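Lectin (Pleurotus ostreatus, PDB 6T0Q) binds N-acetylgalactosamine and probably other galactose-type sugars, as a calcium-binding mushroom lectin built from two beta-sandwich, carbohydrate-binding-module-like halves. Local coordinates at residues Thr108-Gly116 with Pro156-Ser164; Asp146-Pro157 with Asp167-Val175. One frame throughout, in Å; residues are numbered along the deposited sequence.

In the fold
Interactions 1 and 2 lie in the N-terminal half of the chain, their centres about 11 Å apart, and both rest on the antiparallel sheet that holds strands 51-60 and 109-118. Their segments alternate along the sequence: 108-116, 146-157, 156-164, 167-175, with Pro-156 and Pro-157 common to both. The loop that packs on strand 109-118 in interaction 1 therefore links the two segments of interaction 2. Direct packing couples them as well: Trp-149 CH2 lies 3.9 Å from Phe-112 CB, and Phe-160 CB lies 4.0 Å from Trp-170 CH2. The nearer bound calcium is about 14 Å from the side chain of Ile-114, so neither contact is part of the metal site.

Interaction 1: Thr108-Gly116 with Pro156-Ser164; sequences TWNLFAIAG and PPENFQLPS. With NAG (2-acetamido-2-deoxy-beta-D-glucopyranose), chain E.
Trp-109 meets Pro-163 at the rim of its indole, with CH2 3.9 Å from Pro-163 CB near the ring plane, while one face carries the NAG, whose N2 comes within 3.5 Å of Trp-109 CE3. With CG between the backbone N and the carbonyl carbon (chi1 62°), the indole turns one face to the sugar and its edge to Pro-163. Pro-163 CB also reaches the acetamide methyl, C8, at 3.7 Å. The position is consistent with an N-linked glycan on Asn-58, which opens an Asn-Ile-Thr sequon. Further along, Leu-111 CD2 lies 3.4 Å from Gln-161 O, and one water bridges the two backbones, donating to Leu-111 O and, at 2.8 Å, to Gln-161 O. Ala-113 then sets its CB 3.7 Å from Gln-161 CB. Ala-115 CB approaches Phe-160 CZ obliquely at 3.9 Å. Side-chain packing and that single water thus join strand to loop. Arg-56 NH1 holds the loop by bonding to the carbonyls of Phe-160 and Leu-162. The strand itself runs between 79-84 and 51-60 in an antiparallel sheet, and Phe-112 and Ile-114 point from its other face into the sandwich, against strand 126-135.

Interaction 2: Asp146-Pro157 with Asp167-Val175; sequences DESWKTLRAAPP and DSNWPSAAV
Lys-150 NZ donates to two carbonyls of one loop, Trp-170 O at 2.9 Å and Asp-167 O at 3.1 Å, and a water accepting from it donates to Asp-167 OD1. The backbones form a single antiparallel bridge, Lys-150 opposite Ser-172 as a non-hydrogen-bonded pair, on the outer side of 150-151, the edge strand next to 51-60. Its two flanking bonds are Ala-173 N to Trp-149 O, 2.8 Å and straight at 178°, and Thr-151 N to Pro-171 O, 3.0 Å. Bends at the second and fourth torsions of Lys-150 (chi2 -48°, chi4 66°) turn its ammonium to the carbonyl oxygens of the type I turn Asp-167 to Trp-170. Asp-167 O is shared: the turn's Trp-170 N also donates to it, at 3.0 Å, while Asp-167 OD2 salt-bridges Arg-56. The Trp-170 indole is sandwiched. Leu-152 CD2 makes a CH-pi contact 3.6 Å from the centroid of the five-membered ring, close to its normal, and Asp-167 CB lies over the opposite face, toward its rim. Ala-173 and Trp-149 both rest on Ile-36, so the bridge also abuts strand 34-37, the partner of 174-178. At the far end, Glu-147 OE1 lies 3.7 Å from Val-175 CG2.

Interaction 1: Thr108-Gly116 with Pro156-Ser164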
# COMPACT_ATOMS: atom_id res chain seq x y z
N THR A 108 -5.23 -25.58 -6.06
CA THR A 108 -5.54 -27.01 -6.13
C THR A 108 -4.91 -27.76 -7.31
O THR A 108 -4.73 -28.98 -7.22
CB THR A 108 -7.06 -27.23 -6.17
OG1 THR A 108 -7.60 -26.65 -7.36
CG2 THR A 108 -7.71 -26.58 -4.96
N TRP A 109 -4.61 -27.09 -8.42
CA TRP A 109 -3.92 -27.73 -9.53
C TRP A 109 -3.11 -26.68 -10.26
O TRP A 109 -3.45 -25.49 -10.24
CB TRP A 109 -4.89 -28.43 -10.51
CG TRP A 109 -5.88 -27.50 -11.19
CD1 TRP A 109 -7.17 -27.26 -10.80
CD2 TRP A 109 -5.67 -26.71 -12.38
NE1 TRP A 109 -7.76 -26.36 -11.66
CE2 TRP A 109 -6.87 -26.02 -12.64
CE3 TRP A 109 -4.58 -26.53 -13.24
CZ2 TRP A 109 -7.01 -25.14 -13.72
CZ3 TRP A 109 -4.72 -25.65 -14.32
CH2 TRP A 109 -5.94 -24.97 -14.55
N ASN A 110 -2.02 -27.11 -10.91
CA ASN A 110 -1.16 -26.19 -11.64
C ASN A 110 -0.63 -26.86 -12.90
O ASN A 110 -0.16 -28.00 -12.85
CB ASN A 110 -0.00 -25.70 -10.76
CG ASN A 110 -0.48 -24.81 -9.63
OD1 ASN A 110 -0.74 -23.63 -9.83
ND2 ASN A 110 -0.64 -25.38 -8.44
N LEU A 111 -0.71 -26.14 -14.02
CA LEU A 111 -0.24 -26.64 -15.31
C LEU A 111 1.17 -26.12 -15.55
O LEU A 111 1.38 -24.92 -15.73
CB LEU A 111 -1.18 -26.20 -16.43
CG LEU A 111 -0.67 -26.66 -17.80
CD1 LEU A 111 -0.78 -28.19 -17.93
CD2 LEU A 111 -1.43 -25.96 -18.90
N PHE A 112 2.14 -27.04 -15.58
CA PHE A 112 3.51 -26.70 -15.92
C PHE A 112 3.76 -27.08 -17.38
O PHE A 112 3.37 -28.17 -17.81
CB PHE A 112 4.49 -27.40 -14.98
CG PHE A 112 4.29 -27.02 -13.54
CD1 PHE A 112 3.37 -27.69 -12.74
CD2 PHE A 112 4.98 -25.94 -12.99
CE1 PHE A 112 3.15 -27.32 -11.43
CE2 PHE A 112 4.77 -25.57 -11.67
CZ PHE A 112 3.86 -26.25 -10.89
N ALA A 113 4.37 -26.17 -18.13
CA ALA A 113 4.63 -26.43 -19.54
C ALA A 113 6.02 -25.94 -19.89
O ALA A 113 6.44 -24.87 -19.42
CB ALA A 113 3.59 -25.76 -20.45
N ILE A 114 6.73 -26.72 -20.69
CA ILE A 114 8.10 -26.39 -21.08
C ILE A 114 8.22 -26.63 -22.58
O ILE A 114 7.85 -27.70 -23.07
CB ILE A 114 9.15 -27.24 -20.33
CG1 ILE A 114 8.95 -27.17 -18.82
CG2 ILE A 114 10.57 -26.77 -20.71
CD1 ILE A 114 9.87 -28.11 -18.04
N ALA A 115 8.74 -25.64 -23.29
CA ALA A 115 9.13 -25.81 -24.68
C ALA A 115 10.63 -26.07 -24.67
O ALA A 115 11.41 -25.20 -24.26
CB ALA A 115 8.78 -24.57 -25.51
N GLY A 116 11.03 -27.28 -25.05
CA GLY A 116 12.43 -27.66 -25.10
C GLY A 116 12.95 -27.55 -26.52
O GLY A 116 12.21 -27.77 -27.48
N PRO A 156 5.71 -27.29 -30.88
CA PRO A 156 4.64 -26.97 -29.93
C PRO A 156 3.48 -26.29 -30.63
O PRO A 156 3.68 -25.27 -31.31
CB PRO A 156 5.33 -26.01 -28.94
CG PRO A 156 6.79 -26.36 -29.04
CD PRO A 156 7.00 -26.70 -30.49
N PRO A 157 2.26 -26.81 -30.50
CA PRO A 157 1.11 -26.14 -31.11
C PRO A 157 0.92 -24.76 -30.51
O PRO A 157 1.42 -24.45 -29.43
CB PRO A 157 -0.07 -27.06 -30.76
CG PRO A 157 0.53 -28.35 -30.35
CD PRO A 157 1.88 -28.03 -29.77
N GLU A 158 0.19 -23.92 -31.25
CA GLU A 158 -0.21 -22.63 -30.73
C GLU A 158 -0.89 -22.80 -29.38
O GLU A 158 -1.75 -23.67 -29.22
CB GLU A 158 -1.16 -21.94 -31.70
CG GLU A 158 -0.79 -20.51 -32.01
CD GLU A 158 0.59 -20.41 -32.63
OE1 GLU A 158 0.92 -21.26 -33.48
OE2 GLU A 158 1.34 -19.49 -32.25
N ASN A 159 -0.46 -22.01 -28.39
CA ASN A 159 -1.07 -22.01 -27.06
C ASN A 159 -0.97 -23.36 -26.37
O ASN A 159 -1.80 -23.70 -25.53
CB ASN A 159 -2.54 -21.58 -27.13
CG ASN A 159 -2.72 -20.16 -27.64
OD1 ASN A 159 -1.83 -19.32 -27.49
ND2 ASN A 159 -3.88 -19.88 -28.22
N PHE A 160 0.06 -24.16 -26.69
CA PHE A 160 0.19 -25.46 -26.02
C PHE A 160 0.32 -25.30 -24.51
O PHE A 160 -0.08 -26.20 -23.76
CB PHE A 160 1.39 -26.23 -26.56
CG PHE A 160 2.68 -25.88 -25.87
CD1 PHE A 160 3.40 -24.75 -26.23
CD2 PHE A 160 3.17 -26.68 -24.84
CE1 PHE A 160 4.59 -24.43 -25.60
CE2 PHE A 160 4.36 -26.36 -24.20
CZ PHE A 160 5.07 -25.24 -24.58
N GLN A 161 0.85 -24.17 -24.04
CA GLN A 161 1.08 -23.95 -22.62
C GLN A 161 -0.16 -23.51 -21.88
O GLN A 161 -0.11 -23.35 -20.65
CB GLN A 161 2.19 -22.90 -22.42
CG GLN A 161 1.77 -21.46 -22.69
CD GLN A 161 1.83 -21.08 -24.16
OE1 GLN A 161 1.82 -21.94 -25.04
NE2 GLN A 161 1.92 -19.79 -24.44
N LEU A 162 -1.29 -23.30 -22.59
CA LEU A 162 -2.48 -22.81 -21.92
C LEU A 162 -3.30 -23.97 -21.36
O LEU A 162 -3.36 -25.04 -21.97
CB LEU A 162 -3.36 -21.99 -22.87
CG LEU A 162 -2.71 -20.72 -23.43
CD1 LEU A 162 -3.73 -19.87 -24.19
CD2 LEU A 162 -2.05 -19.90 -22.33
N PRO A 163 -3.90 -23.76 -20.19
CA PRO A 163 -4.81 -24.77 -19.64
C PRO A 163 -5.95 -25.13 -20.58
O PRO A 163 -6.49 -26.24 -20.47
CB PRO A 163 -5.34 -24.11 -18.35
CG PRO A 163 -4.96 -22.66 -18.47
CD PRO A 163 -3.70 -22.64 -19.26
N SER A 164 -6.33 -24.24 -21.50
CA SER A 164 -7.39 -24.55 -22.45
C SER A 164 -6.98 -25.60 -23.48
O SER A 164 -7.85 -26.12 -24.17
CB SER A 164 -7.82 -23.27 -23.16
OG SER A 164 -6.72 -22.61 -23.76
C1 NAG E . -5.99 -30.41 -13.74
C2 NAG E . -6.97 -29.74 -14.71
C3 NAG E . -8.19 -29.19 -13.96
C4 NAG E . -8.84 -30.27 -13.11
C5 NAG E . -7.78 -30.91 -12.21
C6 NAG E . -8.31 -32.07 -11.39
C7 NAG E . -5.92 -28.83 -16.73
C8 NAG E . -5.25 -27.64 -17.36
N2 NAG E . -6.31 -28.68 -15.46
O3 NAG E . -9.11 -28.69 -14.92
O5 NAG E . -6.68 -31.42 -12.99
O6 NAG E . -8.41 -33.25 -12.19
O7 NAG E . -6.10 -29.88 -17.35
O HOH W 1 1.62 -23.42 -18.42

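Interaction 2: Asp146-Pro157 with Asp167-Val175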
# COMPACT_ATOMS: atom_id res chain seq x y z
N ASP A 146 9.23 -36.42 -15.74
CA ASP A 146 9.39 -37.86 -15.92
C ASP A 146 8.41 -38.33 -17.00
O ASP A 146 7.82 -37.51 -17.71
CB ASP A 146 9.22 -38.61 -14.59
CG ASP A 146 7.84 -38.44 -13.97
OD1 ASP A 146 6.87 -38.02 -14.65
OD2 ASP A 146 7.72 -38.75 -12.77
N GLU A 147 8.22 -39.65 -17.09
CA GLU A 147 7.38 -40.23 -18.13
C GLU A 147 5.90 -39.94 -17.93
O GLU A 147 5.10 -40.28 -18.82
CB GLU A 147 7.60 -41.75 -18.22
CG GLU A 147 7.00 -42.57 -17.06
CD GLU A 147 7.82 -42.50 -15.78
OE1 GLU A 147 8.85 -41.79 -15.75
OE2 GLU A 147 7.43 -43.16 -14.79
N SER A 148 5.50 -39.32 -16.82
CA SER A 148 4.10 -38.92 -16.68
C SER A 148 3.80 -37.60 -17.38
O SER A 148 2.63 -37.24 -17.51
CB SER A 148 3.70 -38.83 -15.20
OG SER A 148 4.37 -37.75 -14.56
N TRP A 149 4.82 -36.88 -17.85
CA TRP A 149 4.58 -35.67 -18.63
C TRP A 149 4.12 -36.05 -20.03
O TRP A 149 4.43 -37.13 -20.53
CB TRP A 149 5.86 -34.82 -18.69
CG TRP A 149 6.16 -34.13 -17.38
CD1 TRP A 149 6.26 -34.71 -16.14
CD2 TRP A 149 6.41 -32.73 -17.18
NE1 TRP A 149 6.54 -33.76 -15.19
CE2 TRP A 149 6.64 -32.53 -15.80
CE3 TRP A 149 6.43 -31.62 -18.04
CZ2 TRP A 149 6.90 -31.27 -15.26
CZ3 TRP A 149 6.69 -30.36 -17.50
CH2 TRP A 149 6.93 -30.20 -16.12
N LYS A 150 3.35 -35.16 -20.66
CA LYS A 150 2.91 -35.35 -22.03
C LYS A 150 3.79 -34.54 -22.98
O LYS A 150 4.32 -33.49 -22.63
CB LYS A 150 1.44 -34.93 -22.20
CG LYS A 150 0.44 -35.83 -21.46
CD LYS A 150 0.72 -37.31 -21.74
CE LYS A 150 -0.48 -38.20 -21.37
NZ LYS A 150 -1.69 -37.96 -22.22
N THR A 151 3.93 -35.05 -24.21
CA THR A 151 4.71 -34.37 -25.23
C THR A 151 4.05 -34.59 -26.59
O THR A 151 2.99 -35.21 -26.69
CB THR A 151 6.17 -34.86 -25.23
OG1 THR A 151 6.96 -34.04 -26.11
CG2 THR A 151 6.26 -36.29 -25.71
N LEU A 152 4.69 -34.06 -27.64
CA LEU A 152 4.29 -34.35 -29.01
C LEU A 152 5.54 -34.52 -29.86
O LEU A 152 6.57 -33.90 -29.59
CB LEU A 152 3.45 -33.22 -29.64
CG LEU A 152 2.03 -32.93 -29.15
CD1 LEU A 152 1.52 -31.71 -29.90
CD2 LEU A 152 1.11 -34.11 -29.37
N ARG A 153 5.45 -35.36 -30.88
CA ARG A 153 6.52 -35.49 -31.86
C ARG A 153 6.39 -34.44 -32.96
O ARG A 153 6.39 -34.76 -34.15
CB ARG A 153 6.53 -36.89 -32.47
CG ARG A 153 6.74 -38.00 -31.47
CD ARG A 153 6.92 -39.34 -32.19
NE ARG A 153 7.23 -40.42 -31.27
CZ ARG A 153 8.05 -41.42 -31.55
NH1 ARG A 153 8.66 -41.48 -32.72
NH2 ARG A 153 8.27 -42.36 -30.64
N ALA A 154 6.28 -33.18 -32.56
CA ALA A 154 6.02 -32.08 -33.49
C ALA A 154 6.28 -30.78 -32.74
O ALA A 154 6.39 -30.77 -31.51
CB ALA A 154 4.59 -32.14 -34.03
N ALA A 155 6.41 -29.70 -33.50
CA ALA A 155 6.61 -28.39 -32.88
C ALA A 155 5.46 -28.08 -31.92
O ALA A 155 4.35 -28.58 -32.10
CB ALA A 155 6.71 -27.31 -33.96
N PRO A 156 5.71 -27.29 -30.88
CA PRO A 156 4.64 -26.97 -29.93
C PRO A 156 3.48 -26.29 -30.63
O PRO A 156 3.68 -25.27 -31.31
CB PRO A 156 5.33 -26.01 -28.94
CG PRO A 156 6.79 -26.36 -29.04
CD PRO A 156 7.00 -26.70 -30.49
N PRO A 157 2.26 -26.81 -30.50
CA PRO A 157 1.11 -26.14 -31.11
C PRO A 157 0.92 -24.76 -30.51
O PRO A 157 1.42 -24.45 -29.43
CB PRO A 157 -0.07 -27.06 -30.76
CG PRO A 157 0.53 -28.35 -30.35
CD PRO A 157 1.88 -28.03 -29.77
N ASP A 167 -4.45 -32.11 -23.47
CA ASP A 167 -3.34 -33.00 -23.77
C ASP A 167 -3.67 -34.47 -23.52
O ASP A 167 -2.77 -35.31 -23.47
CB ASP A 167 -2.08 -32.57 -23.00
CG ASP A 167 -2.22 -32.70 -21.48
OD1 ASP A 167 -3.13 -33.40 -20.98
OD2 ASP A 167 -1.39 -32.09 -20.76
N SER A 168 -4.96 -34.79 -23.37
CA SER A 168 -5.35 -36.15 -22.99
C SER A 168 -4.89 -37.18 -24.00
O SER A 168 -4.55 -38.31 -23.62
CB SER A 168 -6.87 -36.22 -22.81
OG SER A 168 -7.52 -35.74 -23.97
N ASN A 169 -4.86 -36.83 -25.29
CA ASN A 169 -4.43 -37.76 -26.32
C ASN A 169 -2.96 -37.61 -26.71
O ASN A 169 -2.50 -38.30 -27.61
CB ASN A 169 -5.31 -37.61 -27.57
CG ASN A 169 -6.72 -38.13 -27.34
OD1 ASN A 169 -6.93 -39.17 -26.70
ND2 ASN A 169 -7.71 -37.40 -27.85
N TRP A 170 -2.22 -36.72 -26.05
CA TRP A 170 -0.78 -36.62 -26.30
C TRP A 170 -0.07 -37.87 -25.79
O TRP A 170 -0.45 -38.44 -24.77
CB TRP A 170 -0.18 -35.41 -25.59
CG TRP A 170 -0.55 -34.08 -26.14
CD1 TRP A 170 -1.65 -33.76 -26.88
CD2 TRP A 170 0.19 -32.86 -25.98
NE1 TRP A 170 -1.64 -32.41 -27.19
CE2 TRP A 170 -0.52 -31.84 -26.64
CE3 TRP A 170 1.40 -32.53 -25.33
CZ2 TRP A 170 -0.07 -30.52 -26.69
CZ3 TRP A 170 1.84 -31.22 -25.38
CH2 TRP A 170 1.11 -30.23 -26.05
N PRO A 171 1.00 -38.29 -26.46
CA PRO A 171 1.80 -39.40 -25.94
C PRO A 171 2.62 -38.98 -24.72
O PRO A 171 2.81 -37.79 -24.44
CB PRO A 171 2.72 -39.76 -27.11
CG PRO A 171 2.89 -38.46 -27.84
CD PRO A 171 1.54 -37.78 -27.73
N SER A 172 3.08 -39.99 -23.98
CA SER A 172 3.94 -39.78 -22.82
C SER A 172 5.35 -39.36 -23.24
O SER A 172 5.90 -39.88 -24.21
CB SER A 172 4.03 -41.06 -21.99
OG SER A 172 2.76 -41.55 -21.65
N ALA A 173 5.94 -38.44 -22.48
CA ALA A 173 7.35 -38.13 -22.66
C ALA A 173 8.20 -39.39 -22.43
O ALA A 173 7.80 -40.31 -21.71
CB ALA A 173 7.78 -37.01 -21.69
N ALA A 174 9.38 -39.43 -23.05
CA ALA A 174 10.28 -40.57 -22.93
C ALA A 174 11.51 -40.16 -22.12
O ALA A 174 12.19 -39.19 -22.47
CB ALA A 174 10.69 -41.11 -24.30
N VAL A 175 11.78 -40.92 -21.06
CA VAL A 175 12.90 -40.61 -20.17
C VAL A 175 14.22 -40.82 -20.91
O VAL A 175 14.45 -41.87 -21.52
CB VAL A 175 12.83 -41.48 -18.90
CG1 VAL A 175 14.13 -41.37 -18.09
CG2 VAL A 175 11.61 -41.08 -18.05
O HOH W 2 2.13 -39.66 -19.70
O HOH W 3 3.69 -42.78 -18.58
O HOH W 4 -2.82 -36.18 -20.23